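Prokaryotic transcription elongation factor GreA/GreB (Nitrosomonas europaea, PDB 2PN0) probably acts as a transcription elongation factor of the GreA/GreB family that binds RNA polymerase. Local coordinates at residues E20-T25 against V79-V84; I91-P96 against A100-A105. All coordinates share one frame; numbering follows the deposited sequence.

Contact 1: E20-T25 against V79-V84; sequences EILLET and VYPKDV
L22 reaches off helix 13-25 toward P81, and its CD2 methyl lies 3.9 Å from P81 CD, the ring carbon bonded to the imide nitrogen. The same methyl comes to the Y80 ring at its edge, close to the ring plane, with L22 CD2 4.4 Å from Y80 CD1, a looser approach. One leucine branch thus meets two neighbouring residues, the proline ring and the edge of the tyrosine ring, on the same side. With CG anti to the backbone N (chi1 -180°), the leucine extends away from its own helix, far enough to span backbones whose nearest CA atoms, L22 CA and Y80 CA, are 8.9 Å apart. Proline suits its place by starting the short 3-10 turn 81-83 while offering a rigid apolar surface. In that turn D83 N bonds to Y80 O at 2.9 Å, and the K82 ammonium closes a salt bridge with D83, NZ to OD2 2.9 Å. Tyrosine serves two ends: its ring lends an apolar edge to L22, whereas its hydroxyl is hydrogen-bonded to D15 of helix 13-25, and R18 of that helix makes a cation-pi contact with the ring. Helix 13-25, from the Rnk N-terminal region, is thus laid against the loop after strand 77-79 in the GreA/GreB C-terminal region; L94 touches both L22 and P81, and T86 of the second subunit packs on P81.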
loop_
_atom_site.group_PDB
_atom_site.type_symbol
_atom_site.label_atom_id
_atom_site.label_comp_id
_atom_site.label_asym_id
_atom_site.label_seq_id
_atom_site.Cartn_x
_atom_site.Cartn_y
_atom_site.Cartn_z
ATOM N N GLU A 20 -11.614 7.623 14.498
ATOM C CA GLU A 20 -12.445 8.793 14.233
ATOM C C GLU A 20 -11.636 10.064 14.473
ATOM O O GLU A 20 -11.687 10.999 13.666
ATOM C CB GLU A 20 -13.728 8.791 15.075
ATOM C CG GLU A 20 -14.558 10.085 14.969
ATOM C CD GLU A 20 -15.232 10.289 13.610
ATOM O OE1 GLU A 20 -15.304 9.326 12.809
ATOM O OE2 GLU A 20 -15.700 11.426 13.335
ATOM N N ILE A 21 -10.875 10.101 15.568
ATOM C CA ILE A 21 -10.077 11.294 15.891
ATOM C C ILE A 21 -8.970 11.449 14.850
ATOM O O ILE A 21 -8.669 12.559 14.394
ATOM C CB ILE A 21 -9.469 11.209 17.302
ATOM C CG1 ILE A 21 -10.580 11.254 18.374
ATOM C CG2 ILE A 21 -8.397 12.341 17.527
ATOM C CD1 ILE A 21 -10.115 10.842 19.749
ATOM N N LEU A 22 -8.379 10.332 14.455
ATOM C CA LEU A 22 -7.355 10.392 13.405
ATOM C C LEU A 22 -7.909 11.030 12.136
ATOM O O LEU A 22 -7.266 11.891 11.516
ATOM C CB LEU A 22 -6.790 8.988 13.114
ATOM C CG LEU A 22 -5.709 8.925 12.038
ATOM C CD1 LEU A 22 -4.457 9.786 12.341
ATOM C CD2 LEU A 22 -5.348 7.460 11.710
ATOM N N LEU A 23 -9.091 10.590 11.710
ATOM C CA LEU A 23 -9.630 11.018 10.435
ATOM C C LEU A 23 -10.072 12.494 10.511
ATOM O O LEU A 23 -10.000 13.214 9.511
ATOM C CB LEU A 23 -10.808 10.120 10.065
ATOM C CG LEU A 23 -10.389 8.701 9.686
ATOM C CD1 LEU A 23 -11.666 7.848 9.576
ATOM C CD2 LEU A 23 -9.625 8.717 8.369
ATOM N N GLU A 24 -10.549 12.910 11.690
ATOM C CA GLU A 24 -10.918 14.297 11.970
ATOM C C GLU A 24 -9.675 15.185 11.938
ATOM O O GLU A 24 -9.709 16.316 11.452
ATOM C CB GLU A 24 -11.572 14.393 13.351
ATOM C CG GLU A 24 -13.010 13.887 13.378
ATOM C CD GLU A 24 -13.646 13.886 14.758
ATOM O OE1 GLU A 24 -13.034 14.414 15.722
ATOM O OE2 GLU A 24 -14.779 13.351 14.875
ATOM N N THR A 25 -8.575 14.670 12.487
ATOM C CA THR A 25 -7.348 15.463 12.555
ATOM C C THR A 25 -6.792 15.707 11.151
ATOM O O THR A 25 -6.325 16.821 10.840
ATOM C CB THR A 25 -6.293 14.804 13.465
ATOM O OG1 THR A 25 -6.831 14.670 14.794
ATOM C CG2 THR A 25 -5.023 15.659 13.523
ATOM N N VAL A 79 -0.933 -0.851 11.632
ATOM C CA VAL A 79 -0.652 0.092 12.723
ATOM C C VAL A 79 -1.207 1.483 12.462
ATOM O O VAL A 79 -1.530 1.856 11.320
ATOM C CB VAL A 79 0.882 0.231 12.957
ATOM C CG1 VAL A 79 1.475 -1.106 13.428
ATOM C CG2 VAL A 79 1.541 0.726 11.660
ATOM N N TYR A 80 -1.290 2.278 13.547
ATOM C CA TYR A 80 -1.510 3.713 13.409
ATOM C C TYR A 80 -0.265 4.387 12.824
ATOM O O TYR A 80 0.809 3.799 12.895
ATOM C CB TYR A 80 -1.843 4.308 14.776
ATOM C CG TYR A 80 -3.213 3.883 15.264
ATOM C CD1 TYR A 80 -4.375 4.490 14.766
ATOM C CD2 TYR A 80 -3.352 2.873 16.210
ATOM C CE1 TYR A 80 -5.650 4.094 15.218
ATOM C CE2 TYR A 80 -4.610 2.468 16.651
ATOM C CZ TYR A 80 -5.748 3.093 16.158
ATOM O OH TYR A 80 -7.001 2.717 16.611
ATOM N N PRO A 81 -0.425 5.571 12.199
ATOM C CA PRO A 81 0.736 6.259 11.599
ATOM C C PRO A 81 1.967 6.358 12.520
ATOM O O PRO A 81 3.085 6.148 12.039
ATOM C CB PRO A 81 0.176 7.625 11.215
ATOM C CG PRO A 81 -1.239 7.313 10.836
ATOM C CD PRO A 81 -1.676 6.300 11.906
ATOM N N LYS A 82 1.761 6.613 13.822
ATOM C CA LYS A 82 2.880 6.733 14.783
ATOM C C LYS A 82 3.824 5.514 14.772
ATOM O O LYS A 82 5.004 5.639 15.121
ATOM C CB LYS A 82 2.359 6.986 16.201
ATOM C CG LYS A 82 1.506 5.882 16.771
ATOM C CD LYS A 82 0.847 6.323 18.086
ATOM C CE LYS A 82 -0.407 5.512 18.385
ATOM N NZ LYS A 82 -0.166 4.058 18.551
ATOM N N ASP A 83 3.319 4.351 14.343
ATOM C CA ASP A 83 4.067 3.111 14.523
ATOM C C ASP A 83 4.657 2.464 13.284
ATOM O O ASP A 83 5.247 1.370 13.369
ATOM C CB ASP A 83 3.228 2.117 15.306
ATOM C CG ASP A 83 2.991 2.571 16.716
ATOM O OD1 ASP A 83 3.978 3.026 17.364
ATOM O OD2 ASP A 83 1.843 2.467 17.194
ATOM N N VAL A 84 4.541 3.101 12.132
ATOM C CA VAL A 84 5.209 2.500 10.987
ATOM C C VAL A 84 6.708 2.697 11.193
ATOM O O VAL A 84 7.131 3.625 11.885
ATOM C CB VAL A 84 4.664 2.949 9.583
ATOM C CG1 VAL A 84 3.211 3.471 9.687
ATOM C CG2 VAL A 84 5.583 3.934 8.889
#

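Contact 2: I91-P96 against A100-A105; sequences ISILAP and ALLGLA
The end of strand 90-92, with the turn that follows it, packs here against the end of the short helix 98-101, inside the FKBP-like GreA/GreB C-terminal region. Two aliphatic pairs make the contact. I91 and L101 cross at about a right angle, I91 CG2 meeting L101 CD1 at 3.8 Å. I93 runs obliquely over L102: its CD1 methyl lies 3.9 Å from L102 CB and 4.2 Å from L102 CD2, so that it rests against the root of the leucine as well as one branch. I93 CB does not aim at L102; the extension of CG1 anti to the backbone N (chi1 -172°) and the bend at chi2 (58°) bring CD1 across. Both backbones turn sharply beside these pairs. S92 to A95 is a type I turn in which S92 OG also accepts from L94 N at 2.9 Å, an ST turn; L101 to L104 is a type II turn, closed by L104 N to L101 O at 3.0 Å, and G103 takes a positive phi there (89°), which glycine adopts without strain. Around the pairs lie L19 of helix 13-25, touching both I93 and L102, and I110 of strand 109-113, against L101. No hydrogen bond spans the two segments; the polar bonds described here stay within each turn, so the fit rests on the shapes of the buried aliphatic chains.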
loop_
_atom_site.group_PDB
_atom_site.type_symbol
_atom_site.label_atom_id
_atom_site.label_comp_id
_atom_site.label_asym_id
_atom_site.label_seq_id
_atom_site.Cartn_x
_atom_site.Cartn_y
_atom_site.Cartn_z
ATOM N N ILE A 91 2.382 -1.670 8.362
ATOM C CA ILE A 91 1.621 -1.009 7.336
ATOM C C ILE A 91 0.577 -0.123 7.988
ATOM O O ILE A 91 -0.233 -0.584 8.806
ATOM C CB ILE A 91 1.024 -2.026 6.284
ATOM C CG1 ILE A 91 0.485 -1.272 5.055
ATOM C CG2 ILE A 91 0.007 -2.984 6.912
ATOM C CD1 ILE A 91 0.248 -2.236 3.869
ATOM N N SER A 92 0.590 1.152 7.599
ATOM C CA SER A 92 -0.388 2.112 8.151
ATOM C C SER A 92 -1.825 1.804 7.713
ATOM O O SER A 92 -2.069 1.456 6.546
ATOM C CB SER A 92 -0.025 3.558 7.743
ATOM O OG SER A 92 -0.973 4.511 8.191
ATOM N N ILE A 93 -2.763 2.083 8.608
ATOM C CA ILE A 93 -4.182 2.112 8.270
ATOM C C ILE A 93 -4.486 3.110 7.147
ATOM O O ILE A 93 -5.498 2.960 6.462
ATOM C CB ILE A 93 -5.036 2.407 9.548
ATOM C CG1 ILE A 93 -6.537 2.255 9.290
ATOM C CG2 ILE A 93 -4.670 3.769 10.167
ATOM C CD1 ILE A 93 -6.992 0.878 8.786
ATOM N N LEU A 94 -3.611 4.095 6.943
ATOM C CA LEU A 94 -3.810 5.128 5.854
ATOM C C LEU A 94 -3.276 4.683 4.494
ATOM O O LEU A 94 -3.574 5.318 3.486
ATOM C CB LEU A 94 -3.173 6.485 6.217
ATOM C CG LEU A 94 -3.574 7.028 7.593
ATOM C CD1 LEU A 94 -2.947 8.419 7.703
ATOM C CD2 LEU A 94 -5.073 7.108 7.722
ATOM N N ALA A 95 -2.488 3.612 4.469
ATOM C CA ALA A 95 -1.774 3.237 3.233
ATOM C C ALA A 95 -2.632 2.324 2.341
ATOM O O ALA A 95 -3.441 1.527 2.868
ATOM C CB ALA A 95 -0.454 2.549 3.556
ATOM N N PRO A 96 -2.416 2.370 1.009
ATOM C CA PRO A 96 -2.987 1.342 0.150
ATOM C C PRO A 96 -2.693 -0.048 0.760
ATOM O O PRO A 96 -1.581 -0.295 1.304
ATOM C CB PRO A 96 -2.236 1.517 -1.169
ATOM C CG PRO A 96 -1.965 3.029 -1.214
ATOM C CD PRO A 96 -1.663 3.389 0.246
ATOM N N ALA A 100 -7.411 -1.391 3.687
ATOM C CA ALA A 100 -8.347 -2.503 3.398
ATOM C C ALA A 100 -8.184 -3.682 4.366
ATOM O O ALA A 100 -9.037 -4.592 4.385
ATOM C CB ALA A 100 -8.123 -3.006 1.935
ATOM N N LEU A 101 -7.099 -3.722 5.136
ATOM C CA LEU A 101 -6.872 -4.913 5.989
ATOM C C LEU A 101 -7.812 -4.950 7.191
ATOM O O LEU A 101 -8.173 -6.027 7.652
ATOM C CB LEU A 101 -5.410 -5.001 6.504
ATOM C CG LEU A 101 -4.337 -5.371 5.491
ATOM C CD1 LEU A 101 -2.924 -5.325 6.167
ATOM C CD2 LEU A 101 -4.587 -6.777 4.863
ATOM N N LEU A 102 -8.170 -3.777 7.706
ATOM C CA LEU A 102 -8.969 -3.678 8.931
ATOM C C LEU A 102 -10.265 -4.406 8.668
ATOM O O LEU A 102 -10.916 -4.192 7.655
ATOM C CB LEU A 102 -9.258 -2.213 9.237
ATOM C CG LEU A 102 -10.024 -1.973 10.539
ATOM C CD1 LEU A 102 -9.127 -2.385 11.735
ATOM C CD2 LEU A 102 -10.483 -0.496 10.567
ATOM N N GLY A 103 -10.619 -5.295 9.569
ATOM C CA GLY A 103 -11.912 -5.964 9.462
ATOM C C GLY A 103 -11.911 -7.242 8.635
ATOM O O GLY A 103 -12.898 -8.020 8.676
ATOM N N LEU A 104 -10.828 -7.500 7.907
ATOM C CA LEU A 104 -10.710 -8.768 7.180
ATOM C C LEU A 104 -10.535 -9.911 8.209
ATOM O O LEU A 104 -10.336 -9.660 9.426
ATOM C CB LEU A 104 -9.525 -8.741 6.222
ATOM C CG LEU A 104 -9.700 -7.759 5.068
ATOM C CD1 LEU A 104 -8.510 -8.052 4.105
ATOM C CD2 LEU A 104 -11.028 -7.942 4.398
ATOM N N ALA A 105 -10.641 -11.154 7.744
ATOM C CA ALA A 105 -10.494 -12.303 8.652
ATOM C C ALA A 105 -9.550 -13.381 8.090
ATOM O O ALA A 105 -9.326 -13.427 6.882
ATOM C CB ALA A 105 -11.845 -12.902 8.941
#

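Contact 2 lies close to the centre of the chain and all its touching residues are buried, whereas contact 1 is partly buried; the centre of contact 1 lies about 12 Å from that of contact 2. Strands 77-79 and 90-92 connect them as a parallel pair: V79 N to I91 O (2.9 Å) and V79 O to I93 N (3.0 Å) are probable hydrogen bonds. Helix 13-25 also serves both, since L22 belongs to contact 1 and touches I93. Their chemistry differs: the interior contact is purely aliphatic, while the outer one adds proline and tyrosine, with a salt bridge nearby in the turn. Both regions reach the second subunit.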